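Local structure of type II restriction enzyme NgoMIV (Neisseria gonorrhoeae, 1FIU) at residues 137-142 against 181-186; 92-97 against 141-146; 213-218 against 237-242. The protein cuts double-stranded DNA at the sequence GCCGGC as a magnesium-dependent homotetrameric restriction endonuclease, leaving fragments with terminal 5'-phosphates. One frame throughout, in Å; residues are numbered along the deposited sequence.

Interaction 1: 137-142 against 181-186; sequences ITPDII and HASISC. With MG (magnesium ion), chain Q; MG (magnesium ion), chain N; ACY (acetic acid), chain R; nucleotides of chain D.
Asp140 and Cys186 share a magnesium ion: Asp140 OD2 lies 2.2 Å from the chain Q ion, which also takes the backbone O of Cys186. The other carboxylate oxygen, Asp140 OD1, binds the chain N magnesium at 2.1 Å, so one short acidic side chain spans both metals. Between the ions sits OP2 of the 5'-phosphate of nucleotide DC1 of chain D, 2.1 Å from the chain Q magnesium. An acetate beside Ser185 bridges the pair as well, and waters complete both six-fold shells.

A backbone N-H of the same cysteine adds a further hold on the carboxylate: Cys186 N donates to the anti side of Asp140 OD2 over 2.8 Å, nearly straight at 168°. Behind the site the strands pair antiparallel, with Ile184 N bonded to Ile141 O at 2.9 Å. Branched Ile141 and Ile184 suit this buried face, CB to CB 3.8 Å, and Ile141 CD1 reaches Cys186 SG. Towards the loop, the Pro139 ring packs on Ser183 OG.

Pro139-Asp140 and Lys187 fit the clan's PD...(D/E)XK pattern, Ser185 standing where the second acid is usual; the acetate, probably from the crystallisation liquor, may occupy that carboxylate's place. A phosphate oxygen shared by two ions is consistent with two-metal catalysis, seen here with cleaved DNA still bound.

Interaction 2: 92-97 against 141-146; sequences WNVKQV and IIVTRN
Arg145 lays its aliphatic chain over one face of the Trp92 indole, with CG displaced toward the rim and 4.0 Å from the centroid of the six-membered ring, a CH-pi contact. The arginine can do this because CG stands anti to the backbone N (chi1 -167°) and the chain stays extended as far as NE, carrying CD past Trp92 CH2 at 3.7 Å. The guanidinium is turned 30° against the ring, with Trp92 CZ2 over one of its faces. The indole also meets the rings of His181, planes about 55° apart, and Phe81, edge-to-face. Arg145 NH1 donates to O of Ala285 and to O of Val286, the C-terminal residue, both of the second subunit, while Trp92 NE1 donates to Arg88 O. A long residue with a greasy shaft and a polar head suits this place.

On the face bearing Asn93 and Thr144, the Asn93 amide meets that of Asn146 from the end of the strand, planes 59° apart: Asn93 ND2 makes a weak bond to Asn146 OD1 at 3.3 Å, and a water lies near both. Asn93 CB rests on Thr144 OG1. Further along, Lys95 runs side by side with Ile142, CE to CD1 3.8 Å, its ammonium paired with Glu104, and Val97 CG2 closes on Ile142 CG2 at 3.9 Å.

The backbones form a regular antiparallel ladder, including Thr144 N to Asn93 O at 2.9 Å. Strand 92-96 is outermost in the chain's sheet, and strand 141-145 passes on to 179-187. Helix 62-81 covers the face bearing Val94, Gln96 and Ile141, whereas Tyr108 from a loop packs on Lys95, Ile142 and Thr144.

Interaction 3: 213-218 against 237-242; sequences LPHIVV and EIDCVY
Ile238 spreads its two branches over Val218 and Ile216: its CG2 meets Val218 CG2 at 4.0 Å, and its CD1 lies 4.1 Å from Ile216 CG2. CG1 lies anti to the carbonyl carbon (chi1 -55°) and CD1 is folded back (chi2 -55°), which brings CD1 to both Ile216 CG2 and Val218 CG2, a job for a branched, wholly apolar residue.

Asp239 then grips the main chain of Ile216 from two directions. Its amide N donates to Ile216 O at 2.8 Å, and its carboxylate OD2 receives Ile216 N at 2.9 Å, the donor coming from above the carboxylate plane, 69° out of it. The side chain thus takes a backbone N-H that a sheet neighbour's carbonyl would ordinarily receive. OD1 forms a salt bridge with Arg209 of the second subunit, so this buried acid also joins two chains.

Beyond it the parallel pairing takes over. Val218 N makes a weak bond to Cys240 O, but Tyr242 N reaches Val218 O at 2.8 Å, and that same carbonyl lies in plane at the edge of the tyrosine ring. Tyr242 CE1 packs on Val217 CG1 at 3.7 Å, while the phenol OH bonds to Asp283, giving the aromatic an apolar flank and a polar end.

Strands 215-220 and 240-243 are joined through helix 225-232 as a beta-alpha-beta crossover. Helix 197-208 covers Ile216 and Val218, Ile184 of strand 179-187 meets Val217, and strand 274-276 borders Cys240 and Val241.

How the interactions relate
One mixed sheet carries all three contacts, and interaction 1 lies between the others, with centres about 8 Å from interaction 2 and about 9 Å from interaction 3; those two are about 15 Å apart. Strand 141-145 serves both interactions 1 and 2, and a probable hydrogen bond from Val97 N to Asp140 O, 2.8 Å, ties the backbone of the metal ligand to the residue that follows strand 92-96. On the other flank, Ser183 N and His215 O, 2.8 Å apart, link 181-186 to interaction 3. The magnesium ions belong to interaction 1; the side chains of Val97 and Val218 come within about 8 and 7 Å of one.

Interaction 1: 137-142 against 181-186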
loop_
_atom_site.group_PDB
_atom_site.type_symbol
_atom_site.label_atom_id
_atom_site.label_comp_id
_atom_site.label_asym_id
_atom_site.label_seq_id
_atom_site.Cartn_x
_atom_site.Cartn_y
_atom_site.Cartn_z
ATOM N N ILE I 137 -2.718 -16.843 -2.342
ATOM C CA ILE I 137 -1.909 -16.479 -3.499
ATOM C C ILE I 137 -1.429 -17.770 -4.152
ATOM O O ILE I 137 -1.004 -18.702 -3.463
ATOM C CB ILE I 137 -0.692 -15.641 -3.047
ATOM C CG1 ILE I 137 -1.040 -14.913 -1.740
ATOM C CG2 ILE I 137 -0.321 -14.611 -4.130
ATOM C CD1 ILE I 137 0.095 -14.126 -1.136
ATOM N N THR I 138 -1.507 -17.833 -5.473
ATOM C CA THR I 138 -1.087 -19.031 -6.200
ATOM C C THR I 138 -0.287 -18.624 -7.434
ATOM O O THR I 138 -0.853 -18.495 -8.524
ATOM C CB THR I 138 -2.316 -19.854 -6.663
ATOM O OG1 THR I 138 -3.162 -20.132 -5.536
ATOM C CG2 THR I 138 -1.867 -21.170 -7.297
ATOM N N PRO I 139 1.031 -18.407 -7.283
ATOM C CA PRO I 139 1.842 -18.012 -8.441
ATOM C C PRO I 139 1.808 -19.072 -9.526
ATOM O O PRO I 139 1.508 -20.228 -9.255
ATOM C CB PRO I 139 3.245 -17.832 -7.857
ATOM C CG PRO I 139 2.975 -17.530 -6.365
ATOM C CD PRO I 139 1.858 -18.505 -6.073
ATOM N N ASP I 140 2.101 -18.686 -10.761
ATOM C CA ASP I 140 2.104 -19.652 -11.863
ATOM C C ASP I 140 3.298 -20.597 -11.726
ATOM O O ASP I 140 3.165 -21.814 -11.894
ATOM C CB ASP I 140 2.206 -18.918 -13.210
ATOM C CG ASP I 140 0.990 -18.095 -13.507
ATOM O OD1 ASP I 140 -0.040 -18.331 -12.843
ATOM O OD2 ASP I 140 1.056 -17.228 -14.420
ATOM N N ILE I 141 4.458 -20.012 -11.444
ATOM C CA ILE I 141 5.718 -20.737 -11.283
ATOM C C ILE I 141 6.409 -20.212 -10.040
ATOM O O ILE I 141 6.404 -19.023 -9.780
ATOM C CB ILE I 141 6.698 -20.465 -12.467
ATOM C CG1 ILE I 141 6.112 -21.007 -13.776
ATOM C CG2 ILE I 141 8.072 -21.116 -12.209
ATOM C CD1 ILE I 141 6.877 -20.526 -15.002
ATOM N N ILE I 142 7.015 -21.104 -9.270
ATOM C CA ILE I 142 7.749 -20.639 -8.113
ATOM C C ILE I 142 9.145 -21.231 -8.126
ATOM O O ILE I 142 9.376 -22.308 -8.707
ATOM C CB ILE I 142 7.084 -21.021 -6.739
ATOM C CG1 ILE I 142 6.941 -22.543 -6.609
ATOM C CG2 ILE I 142 5.775 -20.276 -6.564
ATOM C CD1 ILE I 142 6.326 -23.000 -5.262
ATOM N N HIS I 181 11.770 -18.195 -3.186
ATOM C CA HIS I 181 12.765 -17.325 -3.801
ATOM C C HIS I 181 12.128 -16.401 -4.833
ATOM O O HIS I 181 12.489 -15.221 -4.925
ATOM C CB HIS I 181 13.845 -18.170 -4.493
ATOM C CG HIS I 181 14.977 -17.360 -5.036
ATOM N ND1 HIS I 181 15.272 -17.279 -6.384
ATOM C CD2 HIS I 181 15.877 -16.581 -4.400
ATOM C CE1 HIS I 181 16.315 -16.483 -6.544
ATOM N NE2 HIS I 181 16.702 -16.053 -5.358
ATOM N N ALA I 182 11.195 -16.939 -5.602
ATOM C CA ALA I 182 10.560 -16.144 -6.654
ATOM C C ALA I 182 9.168 -16.580 -7.041
ATOM O O ALA I 182 8.836 -17.777 -7.013
ATOM C CB ALA I 182 11.434 -16.168 -7.928
ATOM N N SER I 183 8.369 -15.582 -7.428
ATOM C CA SER I 183 7.018 -15.764 -7.963
ATOM C C SER I 183 7.168 -15.314 -9.414
ATOM O O SER I 183 7.545 -14.168 -9.672
ATOM C CB SER I 183 6.009 -14.839 -7.292
ATOM O OG SER I 183 4.764 -14.870 -8.012
ATOM N N ILE I 184 6.914 -16.229 -10.341
ATOM C CA ILE I 184 7.024 -15.922 -11.767
ATOM C C ILE I 184 5.655 -16.106 -12.390
ATOM O O ILE I 184 5.178 -17.214 -12.535
ATOM C CB ILE I 184 8.032 -16.865 -12.443
ATOM C CG1 ILE I 184 9.419 -16.682 -11.813
ATOM C CG2 ILE I 184 8.043 -16.601 -13.965
ATOM C CD1 ILE I 184 10.432 -17.709 -12.247
ATOM N N SER I 185 5.019 -14.997 -12.735
ATOM C CA SER I 185 3.710 -15.013 -13.355
ATOM C C SER I 185 3.920 -15.031 -14.881
ATOM O O SER I 185 4.779 -14.316 -15.397
ATOM C CB SER I 185 2.960 -13.750 -12.934
ATOM O OG SER I 185 1.960 -13.433 -13.880
ATOM N N CYS I 186 3.145 -15.861 -15.588
ATOM C CA CYS I 186 3.248 -15.959 -17.055
ATOM C C CYS I 186 1.949 -15.510 -17.714
ATOM O O CYS I 186 0.861 -15.780 -17.211
ATOM C CB CYS I 186 3.496 -17.421 -17.485
ATOM S SG CYS I 186 5.007 -18.151 -16.867
HETATM MG MG MG Q . -0.561 -16.369 -15.603
HETATM MG MG MG N . -1.832 -17.285 -12.276
HETATM C C ACY R . -0.662 -14.384 -13.201
HETATM O O ACY R . -0.395 -14.352 -14.496
HETATM O OXT ACY R . -0.943 -15.389 -12.531
HETATM C CH3 ACY R . -0.594 -13.046 -12.482
ATOM O OP3 DC D 1 -4.520 -16.980 -13.339
ATOM P P DC D 1 -3.736 -16.619 -14.578
ATOM O OP1 DC D 1 -3.954 -15.191 -15.046
ATOM O OP2 DC D 1 -2.280 -17.015 -14.504
ATOM O "O5'" DC D 1 -4.348 -17.534 -15.781
ATOM C "C5'" DC D 1 -3.764 -18.799 -16.099
ATOM C "C4'" DC D 1 -4.250 -19.272 -17.446
ATOM O "O4'" DC D 1 -5.636 -19.687 -17.304
ATOM C "C3'" DC D 1 -4.267 -18.191 -18.520
ATOM O "O3'" DC D 1 -3.101 -18.221 -19.305
ATOM C "C2'" DC D 1 -5.499 -18.506 -19.361
ATOM C "C1'" DC D 1 -6.386 -19.360 -18.481
ATOM N N1 DC D 1 -7.569 -18.573 -18.052
ATOM C C2 DC D 1 -8.736 -18.661 -18.799
ATOM O O2 DC D 1 -8.726 -19.348 -19.822
ATOM N N3 DC D 1 -9.850 -17.988 -18.389
ATOM C C4 DC D 1 -9.804 -17.230 -17.291
ATOM N N4 DC D 1 -10.921 -16.591 -16.920
ATOM C C5 DC D 1 -8.608 -17.096 -16.519
ATOM C C6 DC D 1 -7.524 -17.776 -16.936
HETATM O O HOH W 1 -0.950 -16.887 -10.165
HETATM O O HOH W 2 -3.431 -16.121 -11.110
HETATM O O HOH W 3 -2.791 -19.217 -11.870
HETATM O O HOH W 4 -1.968 -15.263 -16.809
HETATM O O HOH W 5 -0.485 -18.252 -16.795
#

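Interaction 2: 92-97 against 141-146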
loop_
_atom_site.group_PDB
_atom_site.type_symbol
_atom_site.label_atom_id
_atom_site.label_comp_id
_atom_site.label_asym_id
_atom_site.label_seq_id
_atom_site.Cartn_x
_atom_site.Cartn_y
_atom_site.Cartn_z
ATOM N N TRP I 92 18.120 -25.447 -5.098
ATOM C CA TRP I 92 16.953 -24.790 -5.704
ATOM C C TRP I 92 15.960 -25.699 -6.397
ATOM O O TRP I 92 16.344 -26.708 -6.977
ATOM C CB TRP I 92 17.430 -23.752 -6.733
ATOM C CG TRP I 92 18.455 -22.777 -6.231
ATOM C CD1 TRP I 92 19.808 -22.841 -6.412
ATOM C CD2 TRP I 92 18.206 -21.594 -5.458
ATOM N NE1 TRP I 92 20.418 -21.764 -5.802
ATOM C CE2 TRP I 92 19.463 -20.987 -5.205
ATOM C CE3 TRP I 92 17.042 -20.986 -4.956
ATOM C CZ2 TRP I 92 19.594 -19.803 -4.468
ATOM C CZ3 TRP I 92 17.170 -19.803 -4.226
ATOM C CH2 TRP I 92 18.439 -19.225 -3.987
ATOM N N ASN I 93 14.680 -25.337 -6.326
ATOM C CA ASN I 93 13.647 -26.094 -7.013
ATOM C C ASN I 93 12.849 -25.099 -7.828
ATOM O O ASN I 93 12.581 -23.980 -7.377
ATOM C CB ASN I 93 12.731 -26.785 -6.016
ATOM C CG ASN I 93 13.492 -27.712 -5.088
ATOM O OD1 ASN I 93 14.171 -28.646 -5.541
ATOM N ND2 ASN I 93 13.395 -27.460 -3.786
ATOM N N VAL I 94 12.479 -25.494 -9.035
ATOM C CA VAL I 94 11.682 -24.608 -9.888
ATOM C C VAL I 94 10.464 -25.401 -10.302
ATOM O O VAL I 94 10.597 -26.525 -10.785
ATOM C CB VAL I 94 12.446 -24.209 -11.169
ATOM C CG1 VAL I 94 11.567 -23.272 -12.035
ATOM C CG2 VAL I 94 13.739 -23.532 -10.816
ATOM N N LYS I 95 9.274 -24.859 -10.112
ATOM C CA LYS I 95 8.119 -25.620 -10.527
ATOM C C LYS I 95 6.878 -24.847 -10.893
ATOM O O LYS I 95 6.591 -23.761 -10.368
ATOM C CB LYS I 95 7.744 -26.672 -9.485
ATOM C CG LYS I 95 7.040 -26.122 -8.267
ATOM C CD LYS I 95 6.500 -27.238 -7.387
ATOM C CE LYS I 95 5.766 -26.668 -6.188
ATOM N NZ LYS I 95 5.349 -27.715 -5.207
ATOM N N GLN I 96 6.156 -25.434 -11.843
ATOM C CA GLN I 96 4.909 -24.883 -12.303
ATOM C C GLN I 96 3.951 -25.306 -11.202
ATOM O O GLN I 96 3.870 -26.492 -10.846
ATOM C CB GLN I 96 4.552 -25.496 -13.656
ATOM C CG GLN I 96 3.196 -25.106 -14.117
ATOM C CD GLN I 96 2.833 -25.705 -15.455
ATOM O OE1 GLN I 96 3.404 -26.712 -15.889
ATOM N NE2 GLN I 96 1.865 -25.091 -16.113
ATOM N N VAL I 97 3.240 -24.346 -10.633
ATOM C CA VAL I 97 2.358 -24.661 -9.528
ATOM C C VAL I 97 1.036 -25.338 -9.853
ATOM O O VAL I 97 0.786 -26.452 -9.391
ATOM C CB VAL I 97 2.065 -23.410 -8.692
ATOM C CG1 VAL I 97 1.213 -23.788 -7.482
ATOM C CG2 VAL I 97 3.375 -22.781 -8.236
ATOM N N ILE I 141 4.458 -20.012 -11.444
ATOM C CA ILE I 141 5.718 -20.737 -11.283
ATOM C C ILE I 141 6.409 -20.212 -10.040
ATOM O O ILE I 141 6.404 -19.023 -9.780
ATOM C CB ILE I 141 6.698 -20.465 -12.467
ATOM C CG1 ILE I 141 6.112 -21.007 -13.776
ATOM C CG2 ILE I 141 8.072 -21.116 -12.209
ATOM C CD1 ILE I 141 6.877 -20.526 -15.002
ATOM N N ILE I 142 7.015 -21.104 -9.270
ATOM C CA ILE I 142 7.749 -20.639 -8.113
ATOM C C ILE I 142 9.145 -21.231 -8.126
ATOM O O ILE I 142 9.376 -22.308 -8.707
ATOM C CB ILE I 142 7.084 -21.021 -6.739
ATOM C CG1 ILE I 142 6.941 -22.543 -6.609
ATOM C CG2 ILE I 142 5.775 -20.276 -6.564
ATOM C CD1 ILE I 142 6.326 -23.000 -5.262
ATOM N N VAL I 143 10.086 -20.482 -7.551
ATOM C CA VAL I 143 11.451 -20.967 -7.349
ATOM C C VAL I 143 11.586 -20.967 -5.830
ATOM O O VAL I 143 11.203 -20.006 -5.180
ATOM C CB VAL I 143 12.533 -20.037 -7.930
ATOM C CG1 VAL I 143 13.932 -20.656 -7.725
ATOM C CG2 VAL I 143 12.278 -19.831 -9.424
ATOM N N THR I 144 12.088 -22.069 -5.268
ATOM C CA THR I 144 12.247 -22.174 -3.819
ATOM C C THR I 144 13.659 -22.614 -3.460
ATOM O O THR I 144 14.366 -23.197 -4.294
ATOM C CB THR I 144 11.234 -23.181 -3.227
ATOM O OG1 THR I 144 11.462 -24.475 -3.796
ATOM C CG2 THR I 144 9.799 -22.756 -3.575
ATOM N N ARG I 145 14.065 -22.318 -2.223
ATOM C CA ARG I 145 15.397 -22.687 -1.721
ATOM C C ARG I 145 15.220 -23.586 -0.503
ATOM O O ARG I 145 14.558 -23.209 0.452
ATOM C CB ARG I 145 16.195 -21.448 -1.280
ATOM C CG ARG I 145 17.681 -21.760 -1.049
ATOM C CD ARG I 145 18.459 -20.571 -0.555
ATOM N NE ARG I 145 19.860 -20.924 -0.334
ATOM C CZ ARG I 145 20.819 -20.047 -0.061
ATOM N NH1 ARG I 145 20.529 -18.750 0.026
ATOM N NH2 ARG I 145 22.076 -20.459 0.121
ATOM N N ASN I 146 15.816 -24.775 -0.552
ATOM C CA ASN I 146 15.765 -25.686 0.576
ATOM C C ASN I 146 16.730 -25.199 1.645
ATOM O O ASN I 146 17.696 -24.497 1.358
ATOM C CB ASN I 146 16.149 -27.093 0.117
ATOM C CG ASN I 146 15.027 -27.779 -0.635
ATOM O OD1 ASN I 146 15.265 -28.706 -1.421
ATOM N ND2 ASN I 146 13.792 -27.347 -0.386
HETATM O O HOH W 6 13.735 -30.369 -3.123
#

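Interaction 3: 213-218 against 237-242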
loop_
_atom_site.group_PDB
_atom_site.type_symbol
_atom_site.label_atom_id
_atom_site.label_comp_id
_atom_site.label_asym_id
_atom_site.label_seq_id
_atom_site.Cartn_x
_atom_site.Cartn_y
_atom_site.Cartn_z
ATOM N N LEU I 213 11.136 -10.223 0.710
ATOM C CA LEU I 213 10.180 -10.426 -0.364
ATOM C C LEU I 213 10.818 -11.236 -1.473
ATOM O O LEU I 213 11.984 -11.016 -1.807
ATOM C CB LEU I 213 9.814 -9.064 -0.962
ATOM C CG LEU I 213 8.653 -9.062 -1.978
ATOM C CD1 LEU I 213 7.349 -9.389 -1.273
ATOM C CD2 LEU I 213 8.548 -7.666 -2.595
ATOM N N PRO I 214 10.080 -12.212 -2.028
ATOM C CA PRO I 214 10.605 -13.024 -3.140
ATOM C C PRO I 214 10.730 -12.123 -4.375
ATOM O O PRO I 214 10.189 -11.020 -4.410
ATOM C CB PRO I 214 9.481 -14.017 -3.440
ATOM C CG PRO I 214 8.665 -14.096 -2.153
ATOM C CD PRO I 214 8.756 -12.673 -1.571
ATOM N N HIS I 215 11.456 -12.603 -5.375
ATOM C CA HIS I 215 11.459 -11.914 -6.664
ATOM C C HIS I 215 9.975 -12.001 -7.112
ATOM O O HIS I 215 9.306 -13.010 -6.886
ATOM C CB HIS I 215 12.293 -12.689 -7.685
ATOM C CG HIS I 215 13.764 -12.507 -7.517
ATOM N ND1 HIS I 215 14.553 -13.345 -6.753
ATOM C CD2 HIS I 215 14.597 -11.574 -8.037
ATOM C CE1 HIS I 215 15.809 -12.939 -6.817
ATOM N NE2 HIS I 215 15.861 -11.866 -7.589
ATOM N N ILE I 216 9.456 -10.953 -7.751
ATOM C CA ILE I 216 8.082 -10.943 -8.267
ATOM C C ILE I 216 8.235 -10.448 -9.707
ATOM O O ILE I 216 8.505 -9.252 -9.940
ATOM C CB ILE I 216 7.157 -9.981 -7.468
ATOM C CG1 ILE I 216 7.078 -10.426 -5.988
ATOM C CG2 ILE I 216 5.731 -10.014 -8.049
ATOM C CD1 ILE I 216 6.292 -9.492 -5.109
ATOM N N VAL I 217 8.078 -11.359 -10.665
ATOM C CA VAL I 217 8.267 -10.983 -12.076
ATOM C C VAL I 217 7.158 -11.532 -12.953
ATOM O O VAL I 217 6.390 -12.397 -12.539
ATOM C CB VAL I 217 9.616 -11.517 -12.599
ATOM C CG1 VAL I 217 10.770 -10.945 -11.762
ATOM C CG2 VAL I 217 9.611 -13.083 -12.556
ATOM N N VAL I 218 7.070 -11.007 -14.169
ATOM C CA VAL I 218 6.067 -11.463 -15.124
ATOM C C VAL I 218 6.792 -11.780 -16.422
ATOM O O VAL I 218 7.673 -11.032 -16.824
ATOM C CB VAL I 218 5.028 -10.363 -15.434
ATOM C CG1 VAL I 218 4.053 -10.868 -16.480
ATOM C CG2 VAL I 218 4.292 -9.955 -14.159
ATOM N N GLU I 237 4.573 -3.199 -7.295
ATOM C CA GLU I 237 3.997 -4.555 -7.278
ATOM C C GLU I 237 4.865 -5.581 -7.995
ATOM O O GLU I 237 5.140 -6.658 -7.460
ATOM C CB GLU I 237 2.632 -4.561 -7.968
ATOM C CG GLU I 237 1.587 -3.599 -7.425
ATOM C CD GLU I 237 1.512 -2.260 -8.158
ATOM O OE1 GLU I 237 1.923 -2.127 -9.344
ATOM O OE2 GLU I 237 1.008 -1.320 -7.528
ATOM N N ILE I 238 5.290 -5.219 -9.203
ATOM C CA ILE I 238 6.074 -6.050 -10.099
ATOM C C ILE I 238 7.518 -5.572 -10.193
ATOM O O ILE I 238 7.784 -4.390 -10.510
ATOM C CB ILE I 238 5.418 -6.016 -11.519
ATOM C CG1 ILE I 238 3.947 -6.433 -11.420
ATOM C CG2 ILE I 238 6.185 -6.883 -12.505
ATOM C CD1 ILE I 238 3.697 -7.744 -10.783
ATOM N N ASP I 239 8.463 -6.475 -9.938
ATOM C CA ASP I 239 9.879 -6.098 -10.005
ATOM C C ASP I 239 10.303 -5.692 -11.417
ATOM O O ASP I 239 10.988 -4.681 -11.601
ATOM C CB ASP I 239 10.795 -7.257 -9.584
ATOM C CG ASP I 239 10.603 -7.685 -8.127
ATOM O OD1 ASP I 239 9.832 -7.054 -7.392
ATOM O OD2 ASP I 239 11.243 -8.675 -7.747
ATOM N N CYS I 240 9.935 -6.522 -12.391
ATOM C CA CYS I 240 10.294 -6.308 -13.792
ATOM C C CYS I 240 9.503 -7.291 -14.659
ATOM O O CYS I 240 9.058 -8.331 -14.173
ATOM C CB CYS I 240 11.793 -6.557 -13.980
ATOM S SG CYS I 240 12.442 -5.933 -15.602
ATOM N N VAL I 241 9.321 -6.954 -15.938
ATOM C CA VAL I 241 8.623 -7.829 -16.878
ATOM C C VAL I 241 9.653 -8.340 -17.880
ATOM O O VAL I 241 10.593 -7.625 -18.243
ATOM C CB VAL I 241 7.487 -7.054 -17.602
ATOM C CG1 VAL I 241 6.851 -7.898 -18.717
ATOM C CG2 VAL I 241 6.409 -6.698 -16.595
ATOM N N TYR I 242 9.493 -9.581 -18.318
ATOM C CA TYR I 242 10.434 -10.185 -19.256
ATOM C C TYR I 242 9.682 -10.667 -20.491
ATOM O O TYR I 242 8.691 -11.368 -20.363
ATOM C CB TYR I 242 11.143 -11.367 -18.585
ATOM C CG TYR I 242 11.965 -10.910 -17.396
ATOM C CD1 TYR I 242 11.352 -10.591 -16.179
ATOM C CD2 TYR I 242 13.350 -10.753 -17.508
ATOM C CE1 TYR I 242 12.112 -10.114 -15.082
ATOM C CE2 TYR I 242 14.117 -10.280 -16.420
ATOM C CZ TYR I 242 13.483 -9.961 -15.212
ATOM O OH TYR I 242 14.242 -9.476 -14.167
HETATM O O HOH W 7 10.993 -8.242 -4.791
#